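Local coordinates for protein PP1b (Porcine reproductive and respiratory syndrome virus, PDB 6JDR) that probably unwinds RNA and DNA duplexes with 5' to 3' polarity, driven by ATP hydrolysis, as the zinc-binding helicase (nsp10) piece of the viral replicase polyprotein, at residues 14-19 against 38-43; 18-23 against 30-35; 148-153 against 273-278; 317-322 against 349-354; 330-335 against 354-359. The protein carries 1 engineered substitution. All coordinates share one frame; numbering follows the deposited sequence.

Interaction 1. Residues 14-19 against 38-43. With ZN (zinc ion), chain D.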
# COMPACT_ATOMS: atom_id res chain seq x y z
N ALA A 14 19.63 19.61 18.95
CA ALA A 14 19.33 20.72 18.05
C ALA A 14 18.98 22.00 18.81
O ALA A 14 17.82 22.21 19.16
CB ALA A 14 18.20 20.34 17.11
N PRO A 15 19.97 22.86 19.06
CA PRO A 15 19.68 24.14 19.70
C PRO A 15 19.08 25.19 18.75
O PRO A 15 18.47 26.15 19.22
CB PRO A 15 21.04 24.61 20.24
CG PRO A 15 22.07 23.76 19.56
CD PRO A 15 21.40 22.70 18.75
N TYR A 16 19.26 25.01 17.45
CA TYR A 16 18.79 25.99 16.46
C TYR A 16 17.71 25.41 15.57
O TYR A 16 17.40 24.22 15.64
CB TYR A 16 19.97 26.50 15.64
CG TYR A 16 21.04 27.10 16.53
CD1 TYR A 16 20.95 28.42 16.95
CD2 TYR A 16 22.10 26.32 16.99
CE1 TYR A 16 21.91 28.96 17.79
CE2 TYR A 16 23.06 26.86 17.83
CZ TYR A 16 22.96 28.18 18.23
OH TYR A 16 23.90 28.73 19.06
N ALA A 17 17.12 26.26 14.73
CA ALA A 17 16.07 25.84 13.82
C ALA A 17 16.05 26.70 12.56
O ALA A 17 16.47 27.85 12.58
CB ALA A 17 14.72 25.90 14.51
N THR A 18 15.54 26.12 11.46
CA THR A 18 15.36 26.87 10.22
C THR A 18 14.10 27.70 10.34
O THR A 18 13.22 27.40 11.15
CB THR A 18 15.23 25.94 8.98
OG1 THR A 18 14.00 25.21 9.04
CG2 THR A 18 16.41 24.98 8.90
N ALA A 19 14.01 28.74 9.53
CA ALA A 19 12.81 29.59 9.49
C ALA A 19 11.58 28.80 9.05
O ALA A 19 10.46 29.18 9.38
CB ALA A 19 13.04 30.77 8.57
N ILE A 38 19.02 31.26 11.80
CA ILE A 38 19.61 32.21 12.74
C ILE A 38 20.55 31.46 13.67
O ILE A 38 20.13 30.56 14.39
CB ILE A 38 18.55 32.96 13.58
CG1 ILE A 38 17.50 33.64 12.68
CG2 ILE A 38 19.22 33.98 14.50
CD1 ILE A 38 18.07 34.50 11.58
N ILE A 39 21.83 31.83 13.65
CA ILE A 39 22.83 31.17 14.48
C ILE A 39 23.28 32.06 15.64
O ILE A 39 22.79 33.18 15.82
CB ILE A 39 24.04 30.67 13.64
CG1 ILE A 39 24.74 31.82 12.91
CG2 ILE A 39 23.58 29.62 12.65
CD1 ILE A 39 26.11 31.44 12.40
N TRP A 40 24.20 31.52 16.45
CA TRP A 40 24.72 32.15 17.67
C TRP A 40 25.03 33.65 17.61
O TRP A 40 24.82 34.35 18.59
CB TRP A 40 25.94 31.37 18.21
CG TRP A 40 26.97 30.98 17.17
CD1 TRP A 40 28.09 31.67 16.84
CD2 TRP A 40 26.96 29.80 16.36
NE1 TRP A 40 28.78 31.00 15.85
CE2 TRP A 40 28.11 29.85 15.54
CE3 TRP A 40 26.09 28.71 16.23
CZ2 TRP A 40 28.42 28.85 14.62
CZ3 TRP A 40 26.39 27.72 15.30
CH2 TRP A 40 27.55 27.79 14.51
N CYS A 41 25.52 34.15 16.47
CA CYS A 41 25.79 35.59 16.33
C CYS A 41 24.55 36.44 16.05
O CYS A 41 24.66 37.66 15.87
CB CYS A 41 26.84 35.84 15.24
SG CYS A 41 26.30 35.44 13.56
N GLY A 42 23.38 35.81 15.99
CA GLY A 42 22.12 36.53 15.79
C GLY A 42 21.80 36.86 14.34
O GLY A 42 20.86 37.61 14.07
N HIS A 43 22.58 36.32 13.41
CA HIS A 43 22.35 36.51 11.98
C HIS A 43 22.14 35.15 11.32
O HIS A 43 22.40 34.11 11.93
CB HIS A 43 23.54 37.23 11.34
CG HIS A 43 23.88 38.54 11.99
ND1 HIS A 43 25.09 38.78 12.61
CD2 HIS A 43 23.17 39.69 12.11
CE1 HIS A 43 25.10 40.01 13.08
NE2 HIS A 43 23.95 40.58 12.79
ZN ZN D . 26.66 37.09 12.23
O HOH W 1 17.85 29.23 15.04
O HOH W 2 15.92 30.50 11.94
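The ring of Tyr16 receives the six-membered edge of the Trp40 indole over one face, an offset edge-to-face pair with centroids 5.7 Å apart and planes at 66°. Trp40 CE3 makes the approach, 3.8 Å from Tyr16 CZ, while Ile39 CD1 covers one face of the indole toward its rim. Water 1 sits at the edge of the Tyr16 ring, in its plane. With chi1 at -57° the tyrosine CG stands anti to the carbonyl carbon, and the ring reaches across to the bend at 39-42, with CD1 3.4 Å from Ile38 O and OH the same distance from Trp40 CB. Tyrosine is long enough to span backbones whose CA atoms are 6.9 Å apart (Tyr16 to Ile39), and its ring offers a face to the indole edge. The indole NE1 looks elsewhere, bonding to Glu52. Beside the rings, water 1 bridges Ala17 N and Ile38 O, 2.7 Å from the latter; water 2 donates to Ala17 O at 2.8 Å and accepts from Ile38 N. Cys41, within the type I turn 39-42, and His43, just after it, bind zinc through SG and ND1, with Cys50 and Cys53. The chemistry is thus split: aromatic packing and water bridges join strand 16-17 to a zinc-bound loop of the N-terminal zinc-binding domain, the backbones of the two segments meeting through water rather than by a direct hydrogen bond.

Interaction 2. Residues 18-23 against 30-35. With ZN (zinc ion), chain B.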
# COMPACT_ATOMS: atom_id res chain seq x y z
N THR A 18 15.54 26.12 11.46
CA THR A 18 15.36 26.87 10.22
C THR A 18 14.10 27.70 10.34
O THR A 18 13.22 27.40 11.15
CB THR A 18 15.23 25.94 8.98
OG1 THR A 18 14.00 25.21 9.04
CG2 THR A 18 16.41 24.98 8.90
N ALA A 19 14.01 28.74 9.53
CA ALA A 19 12.81 29.59 9.49
C ALA A 19 11.58 28.80 9.05
O ALA A 19 10.46 29.18 9.38
CB ALA A 19 13.04 30.77 8.57
N CYS A 20 11.79 27.72 8.30
CA CYS A 20 10.69 26.86 7.85
C CYS A 20 10.33 25.73 8.83
O CYS A 20 9.59 24.82 8.48
CB CYS A 20 11.02 26.28 6.47
SG CYS A 20 12.31 25.02 6.49
N GLY A 21 10.85 25.80 10.06
CA GLY A 21 10.40 24.93 11.15
C GLY A 21 11.19 23.66 11.39
O GLY A 21 10.76 22.81 12.17
N LEU A 22 12.35 23.52 10.76
CA LEU A 22 13.19 22.33 10.92
C LEU A 22 14.22 22.55 12.03
O LEU A 22 15.02 23.48 11.95
CB LEU A 22 13.90 22.00 9.61
CG LEU A 22 14.60 20.64 9.53
CD1 LEU A 22 13.58 19.51 9.44
CD2 LEU A 22 15.54 20.60 8.34
N ASP A 23 14.18 21.70 13.06
CA ASP A 23 15.22 21.69 14.10
C ASP A 23 16.53 21.20 13.53
O ASP A 23 16.57 20.18 12.84
CB ASP A 23 14.83 20.77 15.26
CG ASP A 23 13.67 21.30 16.07
OD1 ASP A 23 13.63 22.52 16.33
OD2 ASP A 23 12.80 20.49 16.46
N HIS A 30 24.54 25.13 8.58
CA HIS A 30 25.23 25.69 7.42
C HIS A 30 24.99 24.91 6.11
O HIS A 30 25.67 25.16 5.12
CB HIS A 30 26.73 25.78 7.72
CG HIS A 30 27.11 26.93 8.60
ND1 HIS A 30 26.61 27.09 9.88
CD2 HIS A 30 27.96 27.97 8.40
CE1 HIS A 30 27.12 28.18 10.42
NE2 HIS A 30 27.94 28.73 9.54
N PHE A 31 24.03 23.99 6.10
CA PHE A 31 23.72 23.20 4.90
C PHE A 31 22.22 23.22 4.57
O PHE A 31 21.68 22.24 4.04
CB PHE A 31 24.22 21.77 5.07
CG PHE A 31 25.70 21.66 5.29
CD1 PHE A 31 26.58 21.61 4.21
CD2 PHE A 31 26.23 21.62 6.58
CE1 PHE A 31 27.95 21.51 4.41
CE2 PHE A 31 27.60 21.52 6.78
CZ PHE A 31 28.46 21.47 5.70
N HIS A 32 21.57 24.35 4.84
CA HIS A 32 20.15 24.51 4.58
C HIS A 32 19.93 25.80 3.78
O HIS A 32 19.70 26.86 4.35
CB HIS A 32 19.38 24.55 5.90
CG HIS A 32 17.89 24.53 5.74
ND1 HIS A 32 17.16 23.36 5.72
CD2 HIS A 32 17.00 25.54 5.61
CE1 HIS A 32 15.88 23.65 5.58
NE2 HIS A 32 15.75 24.96 5.52
N GLN A 33 20.00 25.68 2.46
CA GLN A 33 19.94 26.84 1.58
C GLN A 33 18.51 27.31 1.31
O GLN A 33 18.30 28.37 0.74
CB GLN A 33 20.66 26.54 0.27
CG GLN A 33 22.12 26.15 0.46
CD GLN A 33 22.89 26.01 -0.84
OE1 GLN A 33 22.35 25.54 -1.84
NE2 GLN A 33 24.15 26.41 -0.82
N HIS A 34 17.54 26.50 1.73
CA HIS A 34 16.11 26.80 1.53
C HIS A 34 15.67 28.12 2.16
O HIS A 34 14.89 28.87 1.57
CB HIS A 34 15.29 25.64 2.10
CG HIS A 34 13.81 25.86 2.04
ND1 HIS A 34 13.04 26.02 3.17
CD2 HIS A 34 12.96 25.93 1.00
CE1 HIS A 34 11.78 26.19 2.83
NE2 HIS A 34 11.70 26.14 1.51
N CYS A 35 16.14 28.39 3.37
CA CYS A 35 15.71 29.58 4.11
C CYS A 35 16.70 29.90 5.22
O CYS A 35 17.58 29.09 5.52
CB CYS A 35 14.30 29.36 4.68
SG CYS A 35 14.20 28.08 5.95
ZN ZN B . 13.90 25.99 5.16
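A Cys2His2 zinc site of the N-terminal zinc-binding domain, found in the helicases of arteriviruses and their relatives, holds Cys20 against His32, His34 and Cys35. The metal takes Cys20 SG, His32 NE2, His34 ND1 and Cys35 SG in a roughly tetrahedral arrangement, the shortest bond being 2.1 Å to His32 NE2. The two histidines therefore use different ring nitrogens, and both have CG anti to the backbone N, which swings the imidazoles toward the 18-23 loop. Bound to one zinc, Cys20 SG and Cys35 SG lie 3.6 Å apart. Thiolates and imidazoles suit zinc, and the cation probably offsets the charge gathered there. Threonine serves two ends at Thr18: its methyl CG2 sits over the centre of the His32 ring, 3.3 Å from the centroid, a tight CH-pi contact, while OG1 accepts from Leu22 N at 2.9 Å, just beyond the type I turn 18-21, whose own closing bond is Gly21 N to Thr18 O. Gly21 closes that turn with a positive phi. Leu22 CD2 adds apolar cover 4.1 Å from His32 CE1. Neither distal nitrogen is idle, for His32 ND1 bonds to Tyr9 OH and His34 NE2 to Val71 O, so each ring's rotation is fixed from behind. Cys35 SG, besides binding zinc, lies 3.4 Å from the backbone N of Cys20.

Interaction 3. Residues 148-153 against 273-278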
# COMPACT_ATOMS: atom_id res chain seq x y z
N ILE A 148 3.41 -2.04 -7.18
CA ILE A 148 3.37 -1.67 -8.59
C ILE A 148 2.28 -2.50 -9.26
O ILE A 148 2.27 -3.72 -9.14
CB ILE A 148 4.71 -1.96 -9.30
CG1 ILE A 148 5.88 -1.32 -8.56
CG2 ILE A 148 4.66 -1.45 -10.74
CD1 ILE A 148 7.24 -1.73 -9.07
N GLY A 149 1.38 -1.84 -9.98
CA GLY A 149 0.27 -2.52 -10.63
C GLY A 149 0.69 -3.18 -11.93
O GLY A 149 1.81 -2.98 -12.40
N PRO A 150 -0.21 -3.99 -12.52
CA PRO A 150 0.03 -4.63 -13.81
C PRO A 150 -0.33 -3.70 -14.97
O PRO A 150 -0.87 -2.62 -14.73
CB PRO A 150 -0.91 -5.83 -13.77
CG PRO A 150 -2.07 -5.36 -12.95
CD PRO A 150 -1.54 -4.33 -11.98
N PRO A 151 -0.05 -4.12 -16.22
CA PRO A 151 -0.42 -3.33 -17.40
C PRO A 151 -1.91 -2.99 -17.47
O PRO A 151 -2.27 -1.83 -17.71
CB PRO A 151 -0.02 -4.23 -18.56
CG PRO A 151 1.11 -5.04 -18.03
CD PRO A 151 0.79 -5.28 -16.58
N GLY A 152 -2.77 -3.98 -17.25
CA GLY A 152 -4.22 -3.78 -17.29
C GLY A 152 -4.78 -3.30 -15.96
O GLY A 152 -4.11 -2.59 -15.21
N ALA A 153 -6.02 -3.70 -15.69
CA ALA A 153 -6.72 -3.33 -14.45
C ALA A 153 -6.39 -4.30 -13.32
O ALA A 153 -5.52 -5.16 -13.48
CB ALA A 153 -8.23 -3.29 -14.70
N LEU A 273 2.68 -6.56 -9.08
CA LEU A 273 1.45 -7.35 -9.24
C LEU A 273 1.42 -8.07 -10.60
O LEU A 273 1.94 -7.55 -11.59
CB LEU A 273 0.20 -6.46 -9.10
CG LEU A 273 -0.51 -6.41 -7.74
CD1 LEU A 273 0.45 -6.43 -6.56
CD2 LEU A 273 -1.41 -5.18 -7.67
N LYS A 274 0.83 -9.26 -10.61
CA LYS A 274 0.66 -10.03 -11.85
C LYS A 274 -0.76 -10.57 -11.94
O LYS A 274 -1.28 -11.16 -10.99
CB LYS A 274 1.66 -11.19 -11.89
CG LYS A 274 1.74 -11.88 -13.24
CD LYS A 274 2.83 -12.95 -13.25
CE LYS A 274 2.77 -13.81 -14.50
NZ LYS A 274 3.14 -13.07 -15.74
N THR A 275 -1.40 -10.34 -13.09
CA THR A 275 -2.76 -10.80 -13.33
C THR A 275 -2.78 -12.26 -13.75
O THR A 275 -2.00 -12.68 -14.61
CB THR A 275 -3.47 -9.96 -14.42
OG1 THR A 275 -2.64 -9.90 -15.58
CG2 THR A 275 -3.75 -8.56 -13.91
N ILE A 276 -3.67 -13.04 -13.14
CA ILE A 276 -3.87 -14.44 -13.49
C ILE A 276 -5.29 -14.64 -14.00
O ILE A 276 -6.26 -14.24 -13.34
CB ILE A 276 -3.61 -15.35 -12.26
CG1 ILE A 276 -2.15 -15.22 -11.79
CG2 ILE A 276 -3.94 -16.81 -12.57
CD1 ILE A 276 -1.11 -15.56 -12.84
N TRP A 277 -5.41 -15.25 -15.18
CA TRP A 277 -6.71 -15.48 -15.81
C TRP A 277 -7.11 -16.96 -15.86
O TRP A 277 -8.22 -17.29 -16.28
CB TRP A 277 -6.71 -14.91 -17.23
CG TRP A 277 -6.55 -13.42 -17.29
CD1 TRP A 277 -5.39 -12.72 -17.46
CD2 TRP A 277 -7.59 -12.44 -17.18
NE1 TRP A 277 -5.64 -11.37 -17.46
CE2 TRP A 277 -6.99 -11.17 -17.29
CE3 TRP A 277 -8.98 -12.51 -17.00
CZ2 TRP A 277 -7.72 -9.98 -17.22
CZ3 TRP A 277 -9.71 -11.33 -16.93
CH2 TRP A 277 -9.07 -10.08 -17.04
N ARG A 278 -6.22 -17.84 -15.41
CA ARG A 278 -6.42 -19.29 -15.57
C ARG A 278 -7.13 -19.94 -14.39
O ARG A 278 -7.83 -20.93 -14.57
CB ARG A 278 -5.07 -19.98 -15.81
CG ARG A 278 -4.45 -19.66 -17.15
CD ARG A 278 -3.21 -20.51 -17.41
NE ARG A 278 -2.12 -20.18 -16.49
CZ ARG A 278 -1.00 -20.89 -16.35
NH1 ARG A 278 -0.80 -22.00 -17.06
NH2 ARG A 278 -0.08 -20.49 -15.48
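Pro150 and Leu273 meet where a probable Walker A P-loop leaves strand 145-148 of a RecA-like parallel sheet and passes beside strand 270-276. The loop runs on into helix 155-162, the strand-loop-helix plan that cradles nucleotide phosphates in P-loop ATPases, although no nucleotide is bound here. Leu273 N bonds to Ile148 O at 2.9 Å, one of the links by which the neighbouring parallel strands are held in the sheet. Beyond it the chains part and side chains take over. The backbone places Leu273 CB 3.4 Å from Ile148 O and 4.0 Å from Pro150 CD. From there the torsion is unusual: chi1 of -97°, well away from a staggered position, directs the isobutyl end, and the side chain touches Trp158 of the helix. Proline suits this loop because its ring is rigid and apolar, offering CB, CG and CD as one short surface with no N-H left to satisfy. Gly149, just before it, has no CB to collide with Pro150 CD, and its carbonyl is bonded by Gln272 NE2. At Thr275, OG1 stands between the backbone N and carbonyl carbon at chi1 51°, which puts CG2 anti to the carbonyl carbon and pointing at the loop. That methyl touches on two fronts, 3.7 Å from Pro150 CG and 3.9 Å from Ala153 O.

Interaction 4. Residues 317-322 against 349-354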
# COMPACT_ATOMS: atom_id res chain seq x y z
N LEU A 317 -5.45 -36.85 -12.73
CA LEU A 317 -4.00 -36.70 -12.67
C LEU A 317 -3.47 -37.52 -11.52
O LEU A 317 -4.11 -37.61 -10.47
CB LEU A 317 -3.63 -35.24 -12.46
CG LEU A 317 -4.06 -34.25 -13.54
CD1 LEU A 317 -3.63 -32.83 -13.16
CD2 LEU A 317 -3.48 -34.63 -14.89
N THR A 318 -2.29 -38.12 -11.70
CA THR A 318 -1.66 -38.92 -10.66
C THR A 318 -0.14 -38.95 -10.86
O THR A 318 0.33 -38.96 -11.99
CB THR A 318 -2.24 -40.35 -10.62
OG1 THR A 318 -1.69 -41.07 -9.51
CG2 THR A 318 -1.96 -41.09 -11.92
N PRO A 319 0.64 -38.93 -9.76
CA PRO A 319 2.09 -38.95 -9.93
C PRO A 319 2.61 -40.09 -10.81
O PRO A 319 3.31 -39.83 -11.79
CB PRO A 319 2.60 -39.11 -8.49
CG PRO A 319 1.54 -38.52 -7.64
CD PRO A 319 0.23 -38.71 -8.36
N TYR A 320 2.25 -41.32 -10.46
CA TYR A 320 2.86 -42.51 -11.06
C TYR A 320 2.00 -43.15 -12.14
O TYR A 320 0.77 -43.20 -12.02
CB TYR A 320 3.13 -43.55 -9.97
CG TYR A 320 4.03 -43.10 -8.84
CD1 TYR A 320 5.14 -42.27 -9.07
CD2 TYR A 320 3.80 -43.53 -7.53
CE1 TYR A 320 5.96 -41.88 -8.03
CE2 TYR A 320 4.62 -43.14 -6.49
CZ TYR A 320 5.70 -42.31 -6.74
OH TYR A 320 6.51 -41.93 -5.70
N HIS A 321 2.65 -43.67 -13.19
CA HIS A 321 1.97 -44.44 -14.24
C HIS A 321 1.23 -45.65 -13.68
O HIS A 321 0.14 -45.99 -14.16
CB HIS A 321 2.96 -44.91 -15.30
CG HIS A 321 3.43 -43.84 -16.24
ND1 HIS A 321 4.71 -43.34 -16.23
CD2 HIS A 321 2.78 -43.18 -17.23
CE1 HIS A 321 4.84 -42.42 -17.17
NE2 HIS A 321 3.68 -42.30 -17.79
N ARG A 322 1.81 -46.30 -12.67
CA ARG A 322 1.20 -47.47 -12.03
C ARG A 322 -0.24 -47.25 -11.56
O ARG A 322 -1.04 -48.18 -11.53
CB ARG A 322 2.04 -47.91 -10.82
CG ARG A 322 1.62 -49.24 -10.21
CD ARG A 322 1.39 -49.14 -8.71
NE ARG A 322 2.59 -49.46 -7.94
CZ ARG A 322 2.79 -49.13 -6.66
NH1 ARG A 322 1.88 -48.43 -5.98
NH2 ARG A 322 3.92 -49.48 -6.06
N LYS A 349 1.65 -43.44 -1.13
CA LYS A 349 2.25 -42.59 -0.10
C LYS A 349 3.63 -42.07 -0.53
O LYS A 349 4.38 -42.78 -1.20
CB LYS A 349 2.38 -43.36 1.22
CG LYS A 349 2.54 -42.48 2.44
CD LYS A 349 3.09 -43.24 3.63
CE LYS A 349 3.30 -42.33 4.83
NZ LYS A 349 4.25 -42.89 5.82
N ASP A 350 3.94 -40.84 -0.13
CA ASP A 350 5.20 -40.16 -0.46
C ASP A 350 5.43 -40.07 -1.97
O ASP A 350 6.56 -40.21 -2.44
CB ASP A 350 6.38 -40.86 0.22
CG ASP A 350 6.28 -40.85 1.74
OD1 ASP A 350 5.94 -39.79 2.31
OD2 ASP A 350 6.53 -41.90 2.37
N SER A 351 4.36 -39.80 -2.72
CA SER A 351 4.43 -39.75 -4.19
C SER A 351 4.39 -38.33 -4.75
O SER A 351 4.32 -38.15 -5.97
CB SER A 351 3.28 -40.56 -4.79
OG SER A 351 2.03 -39.96 -4.50
N LEU A 352 4.46 -37.33 -3.88
CA LEU A 352 4.20 -35.95 -4.29
C LEU A 352 5.25 -34.98 -3.77
O LEU A 352 5.50 -34.92 -2.57
CB LEU A 352 2.82 -35.54 -3.77
CG LEU A 352 2.15 -34.31 -4.39
CD1 LEU A 352 1.87 -34.52 -5.87
CD2 LEU A 352 0.86 -34.02 -3.63
N ASN A 353 5.88 -34.24 -4.68
CA ASN A 353 6.80 -33.16 -4.32
C ASN A 353 6.23 -31.80 -4.75
O ASN A 353 5.15 -31.73 -5.34
CB ASN A 353 8.19 -33.39 -4.93
CG ASN A 353 8.21 -33.27 -6.44
OD1 ASN A 353 7.39 -32.58 -7.04
ND2 ASN A 353 9.17 -33.93 -7.07
N ARG A 354 6.96 -30.72 -4.44
CA ARG A 354 6.54 -29.36 -4.82
C ARG A 354 6.30 -29.19 -6.31
O ARG A 354 5.25 -28.71 -6.72
CB ARG A 354 7.56 -28.31 -4.35
CG ARG A 354 7.10 -27.46 -3.17
CD ARG A 354 6.23 -26.29 -3.62
NE ARG A 354 5.24 -25.92 -2.60
CZ ARG A 354 4.34 -24.94 -2.73
NH1 ARG A 354 4.30 -24.20 -3.83
NH2 ARG A 354 3.48 -24.70 -1.75
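Pro319 and Ser351 are the nearest residues along the two backbones, their CA atoms 6.3 Å apart where the chain leaves strand 315-318 and where the loop after strand 342-345 runs toward helix 354-361. Both follow the ends of adjacent inner strands of the second parallel sheet, in the second RecA-like domain of the superfamily 1 helicase core. The proline ring lies against the serine carbonyl and hydroxyl: CB is 3.2 Å from Ser351 O and CG 3.5 Å from Ser351 OG. Rigid and apolar, the ring presents CB and CG to Ser351, and its CG also reaches Leu352 CD1 at 4.4 Å. Tyr320 comes in next to the proline. Its CE2 comes within 3.4 Å of Ser351 CB at a slant, and its OH is as near to Ser351 CA; Pro319 CB lies over one ring face, toward the rim. Chi1 of -58°, with CG anti to the carbonyl carbon, carries the ring across to the loop. Serine is compact enough for the proline ring and the tyrosine ring both to come close to it, and it can also satisfy its hydroxyl locally. Gln376 OE1 takes its backbone N-H, and Ser351 OG, at chi1 66°, bonds to Thr348 O.

Interaction 5. Residues 330-335 against 354-359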
# COMPACT_ATOMS: atom_id res chain seq x y z
N THR A 330 -0.29 -38.92 -16.15
CA THR A 330 0.62 -38.46 -15.11
C THR A 330 0.59 -36.94 -15.02
O THR A 330 0.15 -36.25 -15.95
CB THR A 330 2.07 -38.90 -15.35
OG1 THR A 330 2.52 -38.40 -16.62
CG2 THR A 330 2.20 -40.41 -15.31
N ILE A 331 1.07 -36.43 -13.89
CA ILE A 331 1.21 -34.99 -13.70
C ILE A 331 2.29 -34.45 -14.64
O ILE A 331 2.17 -33.34 -15.14
CB ILE A 331 1.54 -34.65 -12.23
CG1 ILE A 331 0.37 -35.07 -11.32
CG2 ILE A 331 1.81 -33.17 -12.08
CD1 ILE A 331 0.76 -35.26 -9.87
N ASP A 332 3.33 -35.24 -14.88
CA ASP A 332 4.38 -34.87 -15.84
C ASP A 332 3.85 -34.72 -17.26
O ASP A 332 4.31 -33.85 -18.01
CB ASP A 332 5.52 -35.89 -15.82
CG ASP A 332 6.27 -35.90 -14.50
OD1 ASP A 332 5.66 -35.56 -13.46
OD2 ASP A 332 7.47 -36.26 -14.50
N SER A 333 2.90 -35.56 -17.64
CA SER A 333 2.29 -35.52 -18.97
C SER A 333 1.29 -34.37 -19.14
O SER A 333 0.94 -34.02 -20.26
CB SER A 333 1.60 -36.84 -19.29
OG SER A 333 2.52 -37.92 -19.25
N SER A 334 0.84 -33.81 -18.02
CA SER A 334 -0.15 -32.73 -18.04
C SER A 334 0.45 -31.33 -18.21
O SER A 334 -0.29 -30.35 -18.25
CB SER A 334 -0.97 -32.76 -16.74
OG SER A 334 -0.14 -32.50 -15.62
N GLN A 335 1.77 -31.25 -18.31
CA GLN A 335 2.46 -29.95 -18.41
C GLN A 335 2.11 -29.25 -19.72
O GLN A 335 2.20 -29.84 -20.80
CB GLN A 335 3.97 -30.13 -18.30
CG GLN A 335 4.44 -30.63 -16.94
CD GLN A 335 5.93 -30.90 -16.88
OE1 GLN A 335 6.71 -30.30 -17.62
NE2 GLN A 335 6.33 -31.79 -15.98
N ARG A 354 6.96 -30.72 -4.44
CA ARG A 354 6.54 -29.36 -4.82
C ARG A 354 6.30 -29.19 -6.31
O ARG A 354 5.25 -28.71 -6.72
CB ARG A 354 7.56 -28.31 -4.35
CG ARG A 354 7.10 -27.46 -3.17
CD ARG A 354 6.23 -26.29 -3.62
NE ARG A 354 5.24 -25.92 -2.60
CZ ARG A 354 4.34 -24.94 -2.73
NH1 ARG A 354 4.30 -24.20 -3.83
NH2 ARG A 354 3.48 -24.70 -1.75
N GLN A 355 7.29 -29.58 -7.12
CA GLN A 355 7.20 -29.40 -8.57
C GLN A 355 5.95 -30.08 -9.14
O GLN A 355 5.17 -29.44 -9.85
CB GLN A 355 8.45 -29.94 -9.26
N ARG A 356 5.75 -31.36 -8.81
CA ARG A 356 4.58 -32.13 -9.25
C ARG A 356 3.27 -31.54 -8.74
O ARG A 356 2.29 -31.45 -9.47
CB ARG A 356 4.66 -33.58 -8.77
CG ARG A 356 5.76 -34.42 -9.38
CD ARG A 356 5.60 -35.89 -8.99
NE ARG A 356 6.87 -36.63 -9.06
CZ ARG A 356 7.47 -37.01 -10.18
NH1 ARG A 356 6.94 -36.73 -11.38
NH2 ARG A 356 8.62 -37.68 -10.12
N ALA A 357 3.26 -31.16 -7.46
CA ALA A 357 2.06 -30.58 -6.85
C ALA A 357 1.72 -29.23 -7.47
O ALA A 357 0.55 -28.92 -7.67
CB ALA A 357 2.25 -30.45 -5.35
N LEU A 358 2.74 -28.44 -7.78
CA LEU A 358 2.53 -27.15 -8.43
C LEU A 358 1.89 -27.32 -9.80
O LEU A 358 1.00 -26.56 -10.17
CB LEU A 358 3.86 -26.39 -8.56
CG LEU A 358 3.80 -25.04 -9.29
CD1 LEU A 358 2.74 -24.12 -8.69
CD2 LEU A 358 5.17 -24.36 -9.26
N VAL A 359 2.34 -28.33 -10.54
CA VAL A 359 1.78 -28.59 -11.87
C VAL A 359 0.33 -29.06 -11.73
O VAL A 359 -0.54 -28.60 -12.46
CB VAL A 359 2.60 -29.62 -12.66
CG1 VAL A 359 1.91 -29.98 -13.97
CG2 VAL A 359 4.00 -29.09 -12.94
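Arg356 crosses from helix 354-361 to Asp332 as a long lever. Its CB lies 4.4 Å from Ile331 CG2; CG, anti to the carbonyl carbon at chi1 -67°, starts an extended run through CD to NE that leaves the helix behind; CZ then turns by a chi4 of -74°, and NH1 arrives 2.7 Å from Asp332 OD1 in a salt bridge. The carboxylate comes at the edge of the guanidinium, near its plane, with the two planes only 16° apart. Asp332 OD2 is farther from Arg356 NH1, at 3.2 Å, so the grip is mainly through one oxygen. Arginine suits the place because its aliphatic stem can pass the apolar contact before the charge is met at the rim. Closer to the helix backbone, Ile331 CG2 lies 3.2 Å from Arg356 O and 3.7 Å from Val359 CB, the two branched side chains sliding past each other in opposite directions. Val359 CG1, anti to its backbone N, lies 3.6 Å from Ser334 OG and also touches Gln335 CG. The 330-334 backbone is held by Thr330 OG1, which accepts from Ser333 N in an ST motif, and by the bond of Ser334 N to Ile331 O. The run Thr-Ile-Asp-Ser-Ser-Gln at 330-335 is consistent with motif V of superfamily 1 helicases, here packed on the helix that probably leads into motif VI in the second RecA-like domain.

How the interactions relate
The five contacts fall into three groups along an extended chain. Interactions 1 and 2, with centres 9 Å apart, share Thr18 and Ala19, and each includes ligands of a different zinc; between them Ile39 CD1 packs on His30 CE1 at 3.9 Å. Interaction 3 stands apart at the probable nucleotide-binding loop, its centre about 44 Å from that of interaction 2. Interactions 4 and 5 form the third group, again 9 Å between centres; their segments alternate along the chain, share Arg354, and are joined by a probable hydrogen bond of Thr318 O with Ile331 N. Interaction 5 comes within about 8 Å of interaction 3, nearest atoms, whereas interactions 1 and 4 lie about 74 Å apart between centres.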